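Local coordinates for protein TP_0956 (Treponema pallidum subsp. pallidum, PDB 3U64) that probably serves as the lipoprotein T component of a TRAP transporter, an all-helical tetratricopeptide-type protein thought to work through protein-protein contacts, at residues A[123-128]-A[149-154]; A[129-132]-A[138-141]; A[174-179]-A[214-219]. One frame throughout, in Å; residues are numbered along the deposited sequence.

Interaction 1: residues A[123-128]-A[149-154]. With SO4 (sulfate ion), chain E.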
# COMPACT_ATOMS: atom_id res chain seq x y z
N THR A 123 -6.98 30.53 8.72
CA THR A 123 -8.04 30.93 7.80
C THR A 123 -9.11 31.73 8.54
O THR A 123 -9.58 32.75 8.05
CB THR A 123 -8.71 29.70 7.14
OG1 THR A 123 -7.85 29.17 6.13
CG2 THR A 123 -10.04 30.07 6.51
N ALA A 124 -9.47 31.26 9.73
CA ALA A 124 -10.51 31.91 10.54
C ALA A 124 -10.06 33.22 11.16
O ALA A 124 -10.88 34.12 11.40
CB ALA A 124 -11.00 30.96 11.62
N TYR A 125 -8.76 33.34 11.44
CA TYR A 125 -8.22 34.51 12.15
C TYR A 125 -6.84 34.83 11.62
O TYR A 125 -5.84 34.44 12.23
CB TYR A 125 -8.07 34.23 13.65
CG TYR A 125 -9.30 33.66 14.30
CD1 TYR A 125 -10.44 34.43 14.48
CD2 TYR A 125 -9.32 32.34 14.74
CE1 TYR A 125 -11.57 33.91 15.07
CE2 TYR A 125 -10.45 31.80 15.34
CZ TYR A 125 -11.57 32.59 15.50
OH TYR A 125 -12.70 32.07 16.09
N PRO A 126 -6.79 35.54 10.48
CA PRO A 126 -5.52 35.89 9.83
C PRO A 126 -4.52 36.47 10.82
O PRO A 126 -4.87 37.37 11.58
CB PRO A 126 -5.94 36.94 8.81
CG PRO A 126 -7.35 36.49 8.41
CD PRO A 126 -7.96 35.90 9.66
N GLY A 127 -3.30 35.97 10.81
CA GLY A 127 -2.25 36.46 11.69
C GLY A 127 -2.15 35.62 12.95
O GLY A 127 -1.29 35.86 13.80
N PHE A 128 -3.04 34.64 13.05
CA PHE A 128 -3.14 33.76 14.21
C PHE A 128 -1.81 33.07 14.53
O PHE A 128 -1.42 32.96 15.70
CB PHE A 128 -4.23 32.69 13.99
CG PHE A 128 -4.45 31.78 15.20
CD1 PHE A 128 -5.55 31.97 16.02
CD2 PHE A 128 -3.55 30.74 15.49
CE1 PHE A 128 -5.76 31.14 17.15
CE2 PHE A 128 -3.75 29.91 16.60
CZ PHE A 128 -4.86 30.11 17.43
N ARG A 149 -16.29 27.94 20.56
CA ARG A 149 -16.52 26.51 20.63
C ARG A 149 -16.34 25.88 19.26
O ARG A 149 -15.97 24.72 19.15
CB ARG A 149 -17.92 26.22 21.18
CG ARG A 149 -18.00 26.38 22.70
CD ARG A 149 -19.43 26.49 23.22
NE ARG A 149 -20.07 25.20 23.41
CZ ARG A 149 -19.90 24.42 24.48
NH1 ARG A 149 -19.08 24.80 25.46
NH2 ARG A 149 -20.54 23.27 24.58
N VAL A 150 -16.60 26.67 18.23
CA VAL A 150 -16.43 26.21 16.86
C VAL A 150 -14.96 25.85 16.56
O VAL A 150 -14.70 25.02 15.69
CB VAL A 150 -16.98 27.27 15.86
CG1 VAL A 150 -16.42 27.11 14.48
CG2 VAL A 150 -18.50 27.20 15.82
N ASP A 151 -14.03 26.44 17.31
CA ASP A 151 -12.59 26.25 17.10
C ASP A 151 -11.98 25.13 17.94
O ASP A 151 -10.78 24.86 17.83
CB ASP A 151 -11.83 27.55 17.39
CG ASP A 151 -12.36 28.72 16.60
OD1 ASP A 151 -12.47 28.57 15.37
OD2 ASP A 151 -12.67 29.78 17.20
N VAL A 152 -12.79 24.49 18.77
CA VAL A 152 -12.28 23.53 19.73
C VAL A 152 -11.64 22.31 19.06
O VAL A 152 -10.55 21.91 19.43
CB VAL A 152 -13.36 23.11 20.73
CG1 VAL A 152 -12.88 21.93 21.55
CG2 VAL A 152 -13.72 24.31 21.63
N GLY A 153 -12.31 21.74 18.06
CA GLY A 153 -11.73 20.65 17.30
C GLY A 153 -10.33 20.98 16.82
O GLY A 153 -9.38 20.18 16.95
N THR A 154 -10.17 22.19 16.29
CA THR A 154 -8.91 22.60 15.69
C THR A 154 -7.84 22.76 16.76
O THR A 154 -6.71 22.29 16.61
CB THR A 154 -9.08 23.89 14.85
OG1 THR A 154 -10.18 23.71 13.94
CG2 THR A 154 -7.82 24.22 14.05
S SO4 E . -19.72 21.57 28.15
O1 SO4 E . -20.25 21.35 26.80
O2 SO4 E . -19.41 22.99 28.36
O3 SO4 E . -20.73 21.13 29.10
O4 SO4 E . -18.50 20.79 28.33

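Interaction 2: residues A[129-132]-A[138-141]. With SO4 (sulfate ion), chain C.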
# COMPACT_ATOMS: atom_id res chain seq x y z
N THR A 129 -1.13 32.60 13.49
CA THR A 129 0.12 31.87 13.64
C THR A 129 1.26 32.74 14.20
O THR A 129 2.04 32.28 15.02
CB THR A 129 0.57 31.23 12.31
OG1 THR A 129 -0.46 30.34 11.85
CG2 THR A 129 1.86 30.44 12.51
N ARG A 130 1.34 33.98 13.73
CA ARG A 130 2.35 34.91 14.21
C ARG A 130 2.11 35.24 15.68
O ARG A 130 3.03 35.32 16.48
CB ARG A 130 2.34 36.18 13.36
CG ARG A 130 3.64 36.99 13.41
CD ARG A 130 3.74 37.93 12.21
NE ARG A 130 5.05 38.55 12.06
CZ ARG A 130 6.07 38.01 11.39
NH1 ARG A 130 5.95 36.82 10.83
NH2 ARG A 130 7.23 38.67 11.30
N GLU A 131 0.84 35.44 16.02
CA GLU A 131 0.49 35.79 17.39
C GLU A 131 0.74 34.62 18.31
O GLU A 131 1.43 34.75 19.32
CB GLU A 131 -0.99 36.21 17.48
CG GLU A 131 -1.30 37.42 16.64
CD GLU A 131 -0.39 38.58 16.96
OE1 GLU A 131 -0.40 39.04 18.13
OE2 GLU A 131 0.36 39.02 16.06
N VAL A 132 0.19 33.47 17.95
CA VAL A 132 0.17 32.34 18.86
C VAL A 132 1.59 31.86 19.15
O VAL A 132 1.87 31.34 20.21
CB VAL A 132 -0.74 31.18 18.33
CG1 VAL A 132 0.01 30.31 17.32
CG2 VAL A 132 -1.26 30.34 19.47
N GLN A 138 0.90 37.92 26.37
CA GLN A 138 -0.27 38.77 26.20
C GLN A 138 -0.87 38.66 24.79
O GLN A 138 -2.08 38.68 24.61
CB GLN A 138 0.07 40.22 26.53
CG GLN A 138 -0.82 41.22 25.86
CD GLN A 138 -0.44 42.64 26.23
OE1 GLN A 138 0.14 42.88 27.29
NE2 GLN A 138 -0.76 43.59 25.35
N ARG A 139 0.00 38.54 23.80
CA ARG A 139 -0.45 38.30 22.44
C ARG A 139 -1.02 36.88 22.31
O ARG A 139 -2.04 36.66 21.65
CB ARG A 139 0.69 38.55 21.43
CG ARG A 139 1.14 40.04 21.38
CD ARG A 139 2.41 40.27 20.54
NE ARG A 139 2.27 39.83 19.15
CZ ARG A 139 3.29 39.69 18.31
NH1 ARG A 139 4.53 39.95 18.70
NH2 ARG A 139 3.06 39.28 17.07
N LEU A 140 -0.38 35.92 22.97
CA LEU A 140 -0.87 34.54 22.94
C LEU A 140 -2.28 34.46 23.53
O LEU A 140 -3.21 33.90 22.92
CB LEU A 140 0.08 33.64 23.73
CG LEU A 140 -0.29 32.17 23.92
CD1 LEU A 140 -0.54 31.50 22.58
CD2 LEU A 140 0.83 31.47 24.66
N HIS A 141 -2.44 35.04 24.71
CA HIS A 141 -3.71 35.06 25.42
C HIS A 141 -4.78 35.85 24.67
O HIS A 141 -5.96 35.48 24.67
CB HIS A 141 -3.52 35.63 26.84
CG HIS A 141 -4.79 35.72 27.63
ND1 HIS A 141 -5.64 36.80 27.55
CD2 HIS A 141 -5.35 34.85 28.50
CE1 HIS A 141 -6.68 36.59 28.35
NE2 HIS A 141 -6.53 35.42 28.94
S SO4 C . 6.20 39.97 15.14
O1 SO4 C . 6.25 41.19 15.95
O2 SO4 C . 4.84 39.77 14.65
O3 SO4 C . 7.10 40.14 14.00
O4 SO4 C . 6.64 38.83 15.95
O HOH W 1 -2.55 38.68 19.53

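Interaction 3: residues A[174-179]-A[214-219]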
# COMPACT_ATOMS: atom_id res chain seq x y z
N ALA A 174 14.38 21.00 21.87
CA ALA A 174 12.97 21.32 21.72
C ALA A 174 12.78 22.83 21.63
O ALA A 174 13.74 23.60 21.71
CB ALA A 174 12.15 20.74 22.86
N LEU A 175 11.53 23.26 21.48
CA LEU A 175 11.22 24.68 21.32
C LEU A 175 10.15 25.09 22.34
O LEU A 175 8.96 24.96 22.08
CB LEU A 175 10.74 24.96 19.89
CG LEU A 175 11.05 26.32 19.29
CD1 LEU A 175 12.54 26.60 19.34
CD2 LEU A 175 10.55 26.36 17.86
N PRO A 176 10.59 25.58 23.50
CA PRO A 176 9.69 25.86 24.63
C PRO A 176 8.47 26.68 24.23
O PRO A 176 7.37 26.41 24.73
CB PRO A 176 10.57 26.63 25.60
CG PRO A 176 11.96 26.17 25.29
CD PRO A 176 11.98 25.97 23.81
N ASP A 177 8.64 27.65 23.34
CA ASP A 177 7.55 28.54 22.93
C ASP A 177 6.51 27.84 22.06
O ASP A 177 5.32 28.17 22.13
CB ASP A 177 8.08 29.79 22.22
CG ASP A 177 8.64 30.81 23.20
OD1 ASP A 177 8.18 30.83 24.36
OD2 ASP A 177 9.53 31.59 22.80
N THR A 178 6.95 26.89 21.24
CA THR A 178 6.01 26.09 20.47
C THR A 178 5.23 25.19 21.42
O THR A 178 3.99 25.14 21.37
CB THR A 178 6.72 25.24 19.40
OG1 THR A 178 7.24 26.10 18.39
CG2 THR A 178 5.76 24.26 18.75
N VAL A 179 5.95 24.51 22.30
CA VAL A 179 5.35 23.63 23.30
C VAL A 179 4.36 24.38 24.18
O VAL A 179 3.22 23.95 24.36
CB VAL A 179 6.42 22.99 24.19
CG1 VAL A 179 5.78 22.27 25.36
CG2 VAL A 179 7.30 22.04 23.38
N GLU A 214 9.13 20.03 34.70
CA GLU A 214 8.44 21.15 35.33
C GLU A 214 8.94 22.50 34.83
O GLU A 214 8.35 23.55 35.10
CB GLU A 214 8.52 21.04 36.87
CG GLU A 214 7.68 19.88 37.43
CD GLU A 214 7.88 19.64 38.92
OE1 GLU A 214 8.64 20.40 39.55
OE2 GLU A 214 7.27 18.68 39.45
N SER A 215 10.05 22.47 34.09
CA SER A 215 10.55 23.67 33.43
C SER A 215 9.70 23.95 32.20
O SER A 215 9.56 25.11 31.79
CB SER A 215 12.01 23.48 33.03
OG SER A 215 12.18 22.30 32.27
N PHE A 216 9.13 22.89 31.63
CA PHE A 216 8.26 23.01 30.46
C PHE A 216 6.76 23.00 30.83
O PHE A 216 5.91 22.85 29.95
CB PHE A 216 8.54 21.89 29.45
CG PHE A 216 9.67 22.18 28.50
CD1 PHE A 216 9.43 22.78 27.27
CD2 PHE A 216 10.98 21.84 28.83
CE1 PHE A 216 10.48 23.05 26.39
CE2 PHE A 216 12.03 22.10 27.95
CZ PHE A 216 11.78 22.71 26.73
N GLY A 217 6.46 23.16 32.11
CA GLY A 217 5.08 23.29 32.56
C GLY A 217 4.42 22.04 33.15
O GLY A 217 3.26 22.08 33.56
N GLY A 218 5.16 20.94 33.19
CA GLY A 218 4.65 19.69 33.71
C GLY A 218 4.34 19.72 35.20
O GLY A 218 4.38 20.78 35.84
N GLY A 219 4.05 18.56 35.76
CA GLY A 219 3.74 18.47 37.17
C GLY A 219 2.64 17.46 37.41
O GLY A 219 1.65 17.41 36.68

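Interaction 1: residues A[123-128]-A[149-154]
Y125 and D151 hold their two segments together through a single short hydrogen bond, a contact resting on one pair of polar atoms. The phenol oxygen OH of Y125 donates to OD2 of D151 over 2.5 Å, and no other residue pair joins 123-128 to 149-154. The two side chains approach from opposite directions, with the carboxylate lying at the edge of the ring near its plane. The planes of ring and carboxylate stand 72° apart, yet the hydroxyl still reaches OD2 on its syn side, 21° out of the carboxylate plane. On the tyrosine side, CG is turned beside the backbone N (chi1 -50°), which sends the ring across toward the aspartate. There one ring face rests on CB of A124, 3.8 Å above the plane and displaced toward the rim.

D151 is buried and its carboxylate is well engaged. OD2 also accepts from the backbone N of T148, while OD1 forms a salt bridge with R66, an arrangement likely to favour the ionised acid. Behind Y125 the chain makes a type II beta turn from Y125 to F128, closed by F128 N to Y125 O at 2.9 Å. G127, in its third position, has left-handed backbone angles and stands at the N-cap of the following helix. Away from the contact, R149 of the same segment as D151 binds a sulfate ion, probably from the crystallisation liquor, with NH2 2.9 Å from O1 in a nearly straight bond; S195 N binds the same ion.

The contact thus joins the point where helix 96-124 ends to the start of helix 152-166, with R66 of helix 66-89 touching both sides and F128 packing back onto helices 96-124 and 137-144.

Interaction 2: residues A[129-132]-A[138-141]
A side-on salt bridge between E131 and R139 ties together two short consecutive helices, 128-132 and 137-144, across the tight connection between them. R139 offers two nitrogens, one to each carboxylate oxygen: NE lies 3.0 Å from E131 OE1 and NH2 lies 2.9 Å from E131 OE2. Both oxygens sit close to the guanidinium plane, but the planes of the two groups are 40° apart. OE1 is met on its syn side but well out of the carboxylate plane, and OE2 from above that plane. A bend at chi2 (-54°) folds the glutamate back toward its partner. A water donates to OE1 of E131 at 2.6 Å and also to the backbone O of R139, adding a second link.

NH2 of R139 also reaches O2 of a sulfate ion at 3.0 Å. R130 contributes weak bonds to the same ion, so the anion joins the two arginines. Beneath this polar layer, CG2 of V132 and CD1 of L140 are pressed together at 3.4 Å, tighter than ordinary carbon contact. L140 extends the packing onto H180 and M184 of helix 176-192, while T129 N is bonded to E122 of helix 96-124.

Interaction 3: residues A[174-179]-A[214-219]
F216 carries its ring beside its own backbone N (chi1 -85°), while V179 holds CG1 anti to its backbone N (chi1 171°), which brings that methyl up to the phenylalanine. The contact illustrates how an alpha-helical protein of the tetratricopeptide clan can pack an interhelical loop against the N-terminus of another helix. L175 occupies the N-cap of helix 176-192 and P176 opens its first turn, where a residue without an N-H costs no helical bond.

The chemistry across the contact is wholly apolar. CE1 of F216 sits over one face of the P176 pyrrolidine ring, and CD1 of F216 lies 4.2 Å from CG1 of V179, whose side chain crosses the phenylalanine at about a right angle. The methyl of A174 meets the far end of the ring, its CB being 4.4 Å from CZ of F216. F166 of helix 152-166 meets the F216 ring as well, with planes at about 40°, and touches A174 and V179. After F216 the chain turns through G217, in a left-handed conformation. The tightest approach involves CE1 of F216, 3.4 Å from CA of P176 and 3.6 Å from its CG.

The three contacts are all partly buried, and they show chemistry changing with position. Interaction 2 is nested along the chain inside the loop closed by interaction 1, their centres 13 Å apart. Between them they fasten the short helices 128-132 and 137-144 and the junctions with helices 96-124 and 152-166. Interaction 1 relies on a buried acid, D151, meeting a phenol. Interaction 2 sets a partly exposed ionic pair over buried V132 and L140. Interaction 3, about 5 Å from interaction 2 at nearest atoms, uses hydrocarbon packing alone, from exposed P176 to buried V179. Helix 176-192 relates the last two: L140 packs on it, and interaction 3 involves its first turn.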